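Local coordinates for protein phosphatidylinositide phosphatase SAC2 (Homo sapiens, PDB 4XUU) that removes the 4-phosphate of inositol lipids, mainly of phosphatidylinositol 4-phosphate, probably in endocytic recycling, and is seen here through its homodimer-forming hSac2 domain of pleckstrin-homology type, at residues Q74-I86 and M101-H115. Numbering follows the deposited sequence.
Sequences QRLSLENLEKIEI and MRLHYRYKEASGYFH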
ATOM      1  N   GLN A  74      -7.069 -14.295  25.270  1.00 44.56           N
ATOM      2  CA  GLN A  74      -5.720 -14.811  25.073  1.00 43.79           C
ATOM      3  C   GLN A  74      -4.692 -13.689  25.101  1.00 41.87           C
ATOM      4  O   GLN A  74      -4.817 -12.714  24.367  1.00 39.94           O
ATOM      5  CB  GLN A  74      -5.608 -15.538  23.730  1.00 43.44           C
ATOM      6  CG  GLN A  74      -6.327 -16.885  23.632  1.00 45.75           C
ATOM      7  CD  GLN A  74      -6.106 -17.557  22.286  1.00 45.46           C
ATOM      8  OE1 GLN A  74      -6.163 -16.912  21.248  1.00 43.68           O
ATOM      9  NE2 GLN A  74      -5.849 -18.854  22.302  1.00 48.36           N
ATOM     10  N   ARG A  75      -3.685 -13.822  25.960  1.00 42.82           N
ATOM     11  CA  ARG A  75      -2.475 -13.029  25.819  1.00 41.74           C
ATOM     12  C   ARG A  75      -1.480 -13.897  25.084  1.00 42.67           C
ATOM     13  O   ARG A  75      -1.262 -15.058  25.445  1.00 44.83           O
ATOM     14  CB  ARG A  75      -1.899 -12.601  27.166  1.00 43.36           C
ATOM     15  CG  ARG A  75      -0.636 -11.748  27.037  1.00 41.90           C
ATOM     16  CD  ARG A  75       0.038 -11.528  28.377  1.00 42.89           C
ATOM     17  NE  ARG A  75       1.333 -10.868  28.238  1.00 42.80           N
ATOM     18  CZ  ARG A  75       2.482 -11.493  27.981  1.00 43.21           C
ATOM     19  NH1 ARG A  75       2.517 -12.810  27.821  1.00 43.23           N
ATOM     20  NH2 ARG A  75       3.600 -10.794  27.876  1.00 43.70           N
ATOM     21  N   LEU A  76      -0.888 -13.337  24.042  1.00 41.57           N
ATOM     22  CA  LEU A  76       0.019 -14.087  23.191  1.00 42.87           C
ATOM     23  C   LEU A  76       1.289 -13.284  22.999  1.00 43.38           C
ATOM     24  O   LEU A  76       1.250 -12.138  22.535  1.00 41.82           O
ATOM     25  CB  LEU A  76      -0.649 -14.381  21.843  1.00 41.56           C
ATOM     26  CG  LEU A  76      -1.908 -15.262  21.862  1.00 42.65           C
ATOM     27  CD1 LEU A  76      -2.863 -14.935  20.719  1.00 40.54           C
ATOM     28  CD2 LEU A  76      -1.532 -16.743  21.862  1.00 45.33           C
ATOM     29  N   SER A  77       2.415 -13.880  23.378  1.00 46.37           N
ATOM     30  CA  SER A  77       3.714 -13.253  23.191  1.00 47.94           C
ATOM     31  C   SER A  77       3.952 -13.022  21.707  1.00 46.71           C
ATOM     32  O   SER A  77       3.521 -13.826  20.873  1.00 46.24           O
ATOM     33  CB  SER A  77       4.818 -14.133  23.769  1.00 51.93           C
ATOM     34  OG  SER A  77       6.089 -13.535  23.580  1.00 54.35           O
ATOM     35  N   LEU A  78       4.627 -11.923  21.380  1.00 46.76           N
ATOM     36  CA  LEU A  78       4.930 -11.606  19.987  1.00 46.08           C
ATOM     37  C   LEU A  78       5.935 -12.579  19.367  1.00 49.14           C
ATOM     38  O   LEU A  78       5.946 -12.766  18.151  1.00 48.70           O
ATOM     39  CB  LEU A  78       5.386 -10.153  19.832  1.00 45.78           C
ATOM     40  CG  LEU A  78       4.295  -9.069  19.899  1.00 42.80           C
ATOM     41  CD1 LEU A  78       4.924  -7.697  20.060  1.00 43.43           C
ATOM     42  CD2 LEU A  78       3.385  -9.090  18.682  1.00 39.57           C
ATOM     43  N   GLU A  79       6.770 -13.203  20.202  1.00 52.87           N
ATOM     44  CA  GLU A  79       7.693 -14.240  19.735  1.00 56.71           C
ATOM     45  C   GLU A  79       6.971 -15.375  19.017  1.00 56.00           C
ATOM     46  O   GLU A  79       7.513 -15.967  18.081  1.00 57.91           O
ATOM     47  CB  GLU A  79       8.501 -14.833  20.890  1.00 61.01           C
ATOM     48  CG  GLU A  79       9.786 -14.096  21.215  1.00 65.53           C
ATOM     49  CD  GLU A  79       9.656 -13.208  22.440  1.00 67.06           C
ATOM     50  OE1 GLU A  79       8.596 -12.561  22.608  1.00 64.38           O
ATOM     51  OE2 GLU A  79      10.617 -13.159  23.236  1.00 71.16           O
ATOM     52  N   ASN A  80       5.750 -15.668  19.465  1.00 53.79           N
ATOM     53  CA  ASN A  80       4.978 -16.800  18.962  1.00 53.75           C
ATOM     54  C   ASN A  80       4.110 -16.492  17.746  1.00 50.77           C
ATOM     55  O   ASN A  80       3.548 -17.408  17.141  1.00 51.29           O
ATOM     56  CB  ASN A  80       4.124 -17.406  20.079  1.00 54.13           C
ATOM     57  CG  ASN A  80       4.958 -18.075  21.157  1.00 58.19           C
ATOM     58  OD1 ASN A  80       4.612 -18.023  22.334  1.00 58.99           O
ATOM     59  ND2 ASN A  80       6.060 -18.705  20.761  1.00 61.88           N
ATOM     60  N   LEU A  81       3.997 -15.210  17.398  1.00 48.09           N
ATOM     61  CA  LEU A  81       3.293 -14.796  16.187  1.00 45.68           C
ATOM     62  C   LEU A  81       4.168 -15.072  14.965  1.00 47.38           C
ATOM     63  O   LEU A  81       5.130 -14.352  14.714  1.00 48.09           O
ATOM     64  CB  LEU A  81       2.905 -13.313  16.261  1.00 43.09           C
ATOM     65  CG  LEU A  81       2.056 -12.727  15.119  1.00 41.07           C
ATOM     66  CD1 LEU A  81       0.769 -13.514  14.908  1.00 40.53           C
ATOM     67  CD2 LEU A  81       1.752 -11.270  15.377  1.00 38.92           C
ATOM     68  N   GLU A  82       3.821 -16.116  14.213  1.00 48.49           N
ATOM     69  CA  GLU A  82       4.663 -16.626  13.124  1.00 51.11           C
ATOM     70  C   GLU A  82       4.620 -15.767  11.864  1.00 49.48           C
ATOM     71  O   GLU A  82       5.663 -15.390  11.329  1.00 51.10           O
ATOM     72  CB  GLU A  82       4.277 -18.063  12.757  1.00 53.64           C
ATOM     73  CG  GLU A  82       4.293 -19.064  13.907  1.00 56.89           C
ATOM     74  CD  GLU A  82       3.851 -20.459  13.474  1.00 61.54           C
ATOM     75  OE1 GLU A  82       3.089 -20.569  12.482  1.00 61.63           O
ATOM     76  OE2 GLU A  82       4.264 -21.448  14.125  1.00 65.58           O
ATOM     77  N   LYS A  83       3.410 -15.481  11.388  1.00 46.74           N
ATOM     78  CA  LYS A  83       3.205 -14.783  10.123  1.00 45.48           C
ATOM     79  C   LYS A  83       1.793 -14.217  10.038  1.00 42.78           C
ATOM     80  O   LYS A  83       0.913 -14.610  10.806  1.00 41.91           O
ATOM     81  CB  LYS A  83       3.470 -15.719   8.936  1.00 48.16           C
ATOM     82  CG  LYS A  83       2.612 -16.973   8.915  1.00 49.25           C
ATOM     83  CD  LYS A  83       2.907 -17.842   7.711  1.00 51.99           C
ATOM     84  CE  LYS A  83       1.947 -19.019   7.663  1.00 54.05           C
ATOM     85  NZ  LYS A  83       2.095 -19.819   6.419  1.00 57.76           N
ATOM     86  N   ILE A  84       1.592 -13.288   9.107  1.00 41.68           N
ATOM     87  CA  ILE A  84       0.270 -12.746   8.821  1.00 39.97           C
ATOM     88  C   ILE A  84      -0.076 -12.951   7.347  1.00 41.44           C
ATOM     89  O   ILE A  84       0.735 -12.669   6.465  1.00 42.36           O
ATOM     90  CB  ILE A  84       0.170 -11.237   9.183  1.00 38.14           C
ATOM     91  CG1 ILE A  84       0.478 -11.015  10.668  1.00 37.11           C
ATOM     92  CG2 ILE A  84      -1.211 -10.694   8.843  1.00 36.73           C
ATOM     93  CD1 ILE A  84       0.626  -9.565  11.065  1.00 35.82           C
ATOM     94  N   GLU A  85      -1.285 -13.441   7.091  1.00 41.99           N
ATOM     95  CA  GLU A  85      -1.787 -13.572   5.726  1.00 43.87           C
ATOM     96  C   GLU A  85      -2.964 -12.633   5.506  1.00 43.13           C
ATOM     97  O   GLU A  85      -3.846 -12.540   6.359  1.00 42.48           O
ATOM     98  CB  GLU A  85      -2.222 -15.007   5.454  1.00 46.41           C
ATOM     99  CG  GLU A  85      -1.107 -16.028   5.517  1.00 48.65           C
ATOM    100  CD  GLU A  85      -1.603 -17.426   5.237  1.00 52.98           C
ATOM    101  OE1 GLU A  85      -2.686 -17.792   5.744  1.00 53.36           O
ATOM    102  OE2 GLU A  85      -0.910 -18.163   4.503  1.00 56.97           O
ATOM    103  N   ILE A  86      -2.971 -11.931   4.375  1.00 43.93           N
ATOM    104  CA  ILE A  86      -4.080 -11.042   4.025  1.00 44.20           C
ATOM    105  C   ILE A  86      -4.620 -11.333   2.623  1.00 47.42           C
ATOM    106  O   ILE A  86      -3.920 -11.158   1.619  1.00 48.85           O
ATOM    107  CB  ILE A  86      -3.704  -9.539   4.154  1.00 42.71           C
ATOM    108  CG1 ILE A  86      -3.393  -9.184   5.612  1.00 40.27           C
ATOM    109  CG2 ILE A  86      -4.836  -8.653   3.630  1.00 43.64           C
ATOM    110  CD1 ILE A  86      -2.846  -7.782   5.820  1.00 38.66           C
HETATM  111  N   MSE A 101      -7.788 -10.985   7.634  1.00 45.93           N
HETATM  112  CA  MSE A 101      -6.433 -11.021   8.143  1.00 43.49           C
HETATM  113  C   MSE A 101      -6.270 -12.240   9.037  1.00 42.93           C
HETATM  114  O   MSE A 101      -7.016 -12.420  10.005  1.00 42.96           O
HETATM  115  CB  MSE A 101      -6.154  -9.753   8.935  1.00 41.70           C
HETATM  116  CG  MSE A 101      -4.725  -9.613   9.395  1.00 41.78           C
HETATM  117 SE   MSE A 101      -4.559  -8.106  10.601  1.00 43.89          SE
HETATM  118  CE  MSE A 101      -2.715  -8.308  11.084  1.00 43.02           C
ATOM    119  N   ARG A 102      -5.290 -13.070   8.710  1.00 42.62           N
ATOM    120  CA  ARG A 102      -5.054 -14.305   9.433  1.00 42.60           C
ATOM    121  C   ARG A 102      -3.737 -14.252  10.210  1.00 40.91           C
ATOM    122  O   ARG A 102      -2.664 -14.105   9.624  1.00 40.94           O
ATOM    123  CB  ARG A 102      -5.078 -15.474   8.451  1.00 45.47           C
ATOM    124  CG  ARG A 102      -5.055 -16.839   9.084  1.00 46.76           C
ATOM    125  CD  ARG A 102      -5.566 -17.871   8.109  1.00 49.72           C
ATOM    126  NE  ARG A 102      -7.022 -17.971   8.141  1.00 50.54           N
ATOM    127  CZ  ARG A 102      -7.745 -18.731   7.321  1.00 53.90           C
ATOM    128  NH1 ARG A 102      -7.157 -19.463   6.380  1.00 55.78           N
ATOM    129  NH2 ARG A 102      -9.066 -18.752   7.439  1.00 55.23           N
ATOM    130  N   LEU A 103      -3.841 -14.364  11.530  1.00 39.75           N
ATOM    131  CA  LEU A 103      -2.693 -14.318  12.431  1.00 38.74           C
ATOM    132  C   LEU A 103      -2.334 -15.722  12.892  1.00 40.68           C
ATOM    133  O   LEU A 103      -3.032 -16.304  13.724  1.00 41.36           O
ATOM    134  CB  LEU A 103      -3.003 -13.442  13.654  1.00 37.11           C
ATOM    135  CG  LEU A 103      -3.596 -12.038  13.471  1.00 35.87           C
ATOM    136  CD1 LEU A 103      -4.003 -11.448  14.810  1.00 34.74           C
ATOM    137  CD2 LEU A 103      -2.626 -11.116  12.766  1.00 34.63           C
ATOM    138  N   HIS A 104      -1.249 -16.265  12.346  1.00 42.01           N
ATOM    139  CA  HIS A 104      -0.792 -17.610  12.696  1.00 44.72           C
ATOM    140  C   HIS A 104       0.104 -17.555  13.929  1.00 44.89           C
ATOM    141  O   HIS A 104       1.120 -16.864  13.935  1.00 44.33           O
ATOM    142  CB  HIS A 104      -0.036 -18.248  11.527  1.00 46.90           C
ATOM    143  CG  HIS A 104      -0.861 -18.424  10.290  1.00 47.57           C
ATOM    144  ND1 HIS A 104      -1.407 -19.637   9.925  1.00 50.24           N
ATOM    145  CD2 HIS A 104      -1.228 -17.543   9.330  1.00 46.22           C
ATOM    146  CE1 HIS A 104      -2.079 -19.494   8.796  1.00 50.44           C
ATOM    147  NE2 HIS A 104      -1.983 -18.233   8.413  1.00 48.59           N
ATOM    148  N   TYR A 105      -0.276 -18.282  14.972  1.00 46.48           N
ATOM    149  CA  TYR A 105       0.510 -18.298  16.200  1.00 47.34           C
ATOM    150  C   TYR A 105       0.905 -19.702  16.653  1.00 51.80           C
ATOM    151  O   TYR A 105       0.221 -20.691  16.359  1.00 53.64           O
ATOM    152  CB  TYR A 105      -0.194 -17.521  17.322  1.00 45.30           C
ATOM    153  CG  TYR A 105      -1.446 -18.158  17.898  1.00 45.14           C
ATOM    154  CD1 TYR A 105      -2.702 -17.902  17.345  1.00 43.20           C
ATOM    155  CD2 TYR A 105      -1.376 -18.989  19.018  1.00 46.69           C
ATOM    156  CE1 TYR A 105      -3.856 -18.473  17.879  1.00 43.97           C
ATOM    157  CE2 TYR A 105      -2.521 -19.565  19.564  1.00 47.42           C
ATOM    158  CZ  TYR A 105      -3.757 -19.301  18.990  1.00 46.55           C
ATOM    159  OH  TYR A 105      -4.889 -19.870  19.524  1.00 47.89           O
ATOM    160  N   ARG A 106       2.028 -19.772  17.361  1.00 54.09           N
ATOM    161  CA  ARG A 106       2.532 -21.022  17.897  1.00 58.99           C
ATOM    162  C   ARG A 106       2.048 -21.175  19.336  1.00 59.94           C
ATOM    163  O   ARG A 106       2.138 -20.238  20.135  1.00 58.24           O
ATOM    164  CB  ARG A 106       4.058 -21.056  17.817  1.00 61.23           C
ATOM    165  CG  ARG A 106       4.659 -22.423  18.071  1.00 67.77           C
ATOM    166  CD  ARG A 106       6.137 -22.452  17.724  1.00 72.57           C
ATOM    167  NE  ARG A 106       6.367 -22.641  16.292  1.00 74.42           N
ATOM    168  CZ  ARG A 106       6.694 -23.804  15.730  1.00 79.76           C
ATOM    169  NH1 ARG A 106       6.834 -24.897  16.471  1.00 84.07           N
ATOM    170  NH2 ARG A 106       6.885 -23.875  14.419  1.00 80.92           N
ATOM    171  N   TYR A 107       1.523 -22.355  19.647  1.00 63.38           N
ATOM    172  CA  TYR A 107       0.948 -22.635  20.956  1.00 65.09           C
ATOM    173  C   TYR A 107       1.402 -24.006  21.447  1.00 70.69           C
ATOM    174  O   TYR A 107       1.218 -25.012  20.756  1.00 73.54           O
ATOM    175  CB  TYR A 107      -0.582 -22.553  20.894  1.00 63.52           C
ATOM    176  CG  TYR A 107      -1.276 -22.857  22.200  1.00 65.37           C
ATOM    177  CD1 TYR A 107      -1.182 -21.982  23.283  1.00 64.04           C
ATOM    178  CD2 TYR A 107      -2.032 -24.019  22.355  1.00 69.03           C
ATOM    179  CE1 TYR A 107      -1.819 -22.260  24.491  1.00 66.25           C
ATOM    180  CE2 TYR A 107      -2.675 -24.305  23.556  1.00 71.04           C
ATOM    181  CZ  TYR A 107      -2.565 -23.421  24.620  1.00 69.81           C
ATOM    182  OH  TYR A 107      -3.198 -23.697  25.811  1.00 72.57           O
ATOM    183  N   LYS A 108       1.990 -24.032  22.642  1.00 72.93           N
ATOM    184  CA  LYS A 108       2.635 -25.230  23.186  1.00 78.93           C
ATOM    185  C   LYS A 108       3.612 -25.817  22.164  1.00 81.41           C
ATOM    186  O   LYS A 108       3.681 -27.033  21.976  1.00 86.15           O
ATOM    187  CB  LYS A 108       1.600 -26.284  23.623  1.00 82.15           C
ATOM    188  CG  LYS A 108       0.434 -25.759  24.464  1.00 80.62           C
ATOM    189  CD  LYS A 108       0.844 -25.383  25.879  1.00 82.29           C
ATOM    190  CE  LYS A 108      -0.378 -25.210  26.758  1.00 82.33           C
ATOM    191  NZ  LYS A 108      -0.016 -24.921  28.166  1.00 84.80           N
ATOM    192  N   GLU A 109       4.350 -24.927  21.500  1.00 78.80           N
ATOM    193  CA  GLU A 109       5.324 -25.283  20.457  1.00 80.95           C
ATOM    194  C   GLU A 109       4.714 -25.937  19.207  1.00 81.22           C
ATOM    195  O   GLU A 109       5.437 -26.348  18.298  1.00 83.72           O
ATOM    196  CB  GLU A 109       6.473 -26.123  21.036  1.00 86.95           C
ATOM    197  CG  GLU A 109       7.357 -25.341  22.004  1.00 87.53           C
ATOM    198  CD  GLU A 109       8.455 -26.179  22.618  1.00 94.75           C
ATOM    199  OE1 GLU A 109       8.136 -27.184  23.285  1.00 98.88           O
ATOM    200  OE2 GLU A 109       9.641 -25.825  22.444  1.00 96.75           O
ATOM    201  N   ALA A 110       3.386 -26.011  19.162  1.00 79.10           N
ATOM    202  CA  ALA A 110       2.676 -26.541  18.003  1.00 79.25           C
ATOM    203  C   ALA A 110       2.098 -25.406  17.163  1.00 73.74           C
ATOM    204  O   ALA A 110       1.708 -24.368  17.698  1.00 69.65           O
ATOM    205  CB  ALA A 110       1.572 -27.487  18.447  1.00 81.91           C
ATOM    206  N   SER A 111       2.054 -25.611  15.848  1.00 73.91           N
ATOM    207  CA  SER A 111       1.438 -24.651  14.937  1.00 69.64           C
ATOM    208  C   SER A 111       0.103 -25.182  14.403  1.00 70.29           C
ATOM    209  O   SER A 111      -0.309 -26.297  14.733  1.00 74.12           O
ATOM    210  CB  SER A 111       2.390 -24.296  13.787  1.00 69.61           C
ATOM    211  OG  SER A 111       2.481 -25.356  12.852  1.00 74.23           O
ATOM    212  N   GLY A 112      -0.564 -24.379  13.576  1.00 66.87           N
ATOM    213  CA  GLY A 112      -1.892 -24.712  13.073  1.00 67.26           C
ATOM    214  C   GLY A 112      -2.969 -23.948  13.821  1.00 63.88           C
ATOM    215  O   GLY A 112      -4.159 -24.253  13.698  1.00 65.23           O
ATOM    216  N   TYR A 113      -2.542 -22.962  14.607  1.00 59.93           N
ATOM    217  CA  TYR A 113      -3.449 -22.085  15.339  1.00 56.70           C
ATOM    218  C   TYR A 113      -3.484 -20.715  14.672  1.00 52.53           C
ATOM    219  O   TYR A 113      -2.429 -20.116  14.415  1.00 50.84           O
ATOM    220  CB  TYR A 113      -2.989 -21.915  16.789  1.00 56.18           C
ATOM    221  CG  TYR A 113      -3.011 -23.169  17.628  1.00 60.37           C
ATOM    222  CD1 TYR A 113      -4.155 -23.539  18.337  1.00 61.89           C
ATOM    223  CD2 TYR A 113      -1.878 -23.973  17.736  1.00 63.46           C
ATOM    224  CE1 TYR A 113      -4.171 -24.688  19.124  1.00 65.87           C
ATOM    225  CE2 TYR A 113      -1.888 -25.122  18.516  1.00 67.80           C
ATOM    226  CZ  TYR A 113      -3.035 -25.472  19.204  1.00 68.97           C
ATOM    227  OH  TYR A 113      -3.039 -26.611  19.974  1.00 74.48           O
ATOM    228  N   PHE A 114      -4.688 -20.217  14.395  1.00 51.05           N
ATOM    229  CA  PHE A 114      -4.830 -18.892  13.789  1.00 47.49           C
ATOM    230  C   PHE A 114      -6.148 -18.183  14.073  1.00 46.26           C
ATOM    231  O   PHE A 114      -7.193 -18.813  14.232  1.00 48.34           O
ATOM    232  CB  PHE A 114      -4.537 -18.914  12.274  1.00 48.03           C
ATOM    233  CG  PHE A 114      -5.309 -19.951  11.500  1.00 51.11           C
ATOM    234  CD1 PHE A 114      -6.607 -19.698  11.066  1.00 51.53           C
ATOM    235  CD2 PHE A 114      -4.718 -21.169  11.169  1.00 54.46           C
ATOM    236  CE1 PHE A 114      -7.316 -20.653  10.329  1.00 55.87           C
ATOM    237  CE2 PHE A 114      -5.416 -22.131  10.433  1.00 58.26           C
ATOM    238  CZ  PHE A 114      -6.718 -21.873  10.012  1.00 58.90           C
ATOM    239  N   HIS A 115      -6.065 -16.861  14.141  1.00 43.16           N
ATOM    240  CA  HIS A 115      -7.228 -15.998  14.247  1.00 42.33           C
ATOM    241  C   HIS A 115      -7.478 -15.384  12.886  1.00 42.13           C
ATOM    242  O   HIS A 115      -6.548 -14.909  12.242  1.00 40.85           O
ATOM    243  CB  HIS A 115      -6.977 -14.885  15.255  1.00 39.94           C
ATOM    244  CG  HIS A 115      -6.672 -15.378  16.631  1.00 40.13           C
ATOM    245  ND1 HIS A 115      -7.624 -15.965  17.438  1.00 42.04           N
ATOM    246  CD2 HIS A 115      -5.523 -15.370  17.348  1.00 38.89           C
ATOM    247  CE1 HIS A 115      -7.074 -16.299  18.590  1.00 42.28           C
ATOM    248  NE2 HIS A 115      -5.801 -15.944  18.564  1.00 40.38           N
TER
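The hydroxyl of Tyr105 has two hydrogen-bond partners, Gln74 and His165: Gln74 NE2 donates to Tyr105 OH over 3.1 Å, with the phenol oxygen close to the amide plane. Amide and ring planes stand nearly perpendicular, and Glu166 O takes another hydrogen bond from the same NE2. Leu76 lies against the ring, its CD2 3.6 Å from Tyr105 CD2. A tyrosine suits this place because its ring is buried among apolar groups while its hydroxyl finds polar partners.

The strands 81-86 and 101-107 run antiparallel, paired by backbone bonds such as Arg102 N to Glu85 O (2.8 Å). On the face bearing Lys83 and Glu85, His104 NE2 gives its hydrogen to Glu85 OE1 at 2.8 Å; the oxygen lies near the ring plane, yet is met from above the carboxylate plane. With CG between backbone N and carbonyl carbon (chi1 58°), the extended Lys83 chain brings CE over the imidazole centre, a CH-pi contact. Histidine thus offers an N-H to the carboxylate and a flat face to the lysine; Phe114 CB lies over the rim of the opposite face. Near the start of strand 81-86, Glu82 reaches toward the neighbouring strand, where its OE2 forms a salt bridge with Arg106 NE whose hydrogen bond is weak.

The other face is apolar: Ile84 CD1 meets the selenomethionine methyl Met101 CE at 3.6 Å. Branched Ile84 also packs on Leu103, while the long, flexible Met101 reaches Ala136 and Leu139 of helix 129-145. The hairpin of this PH-like fold is thus apolar beneath the helix and polar on its reverse, where Glu85 would tend to stabilise a protonated His104 and the nearby Lys83 ammonium to oppose it.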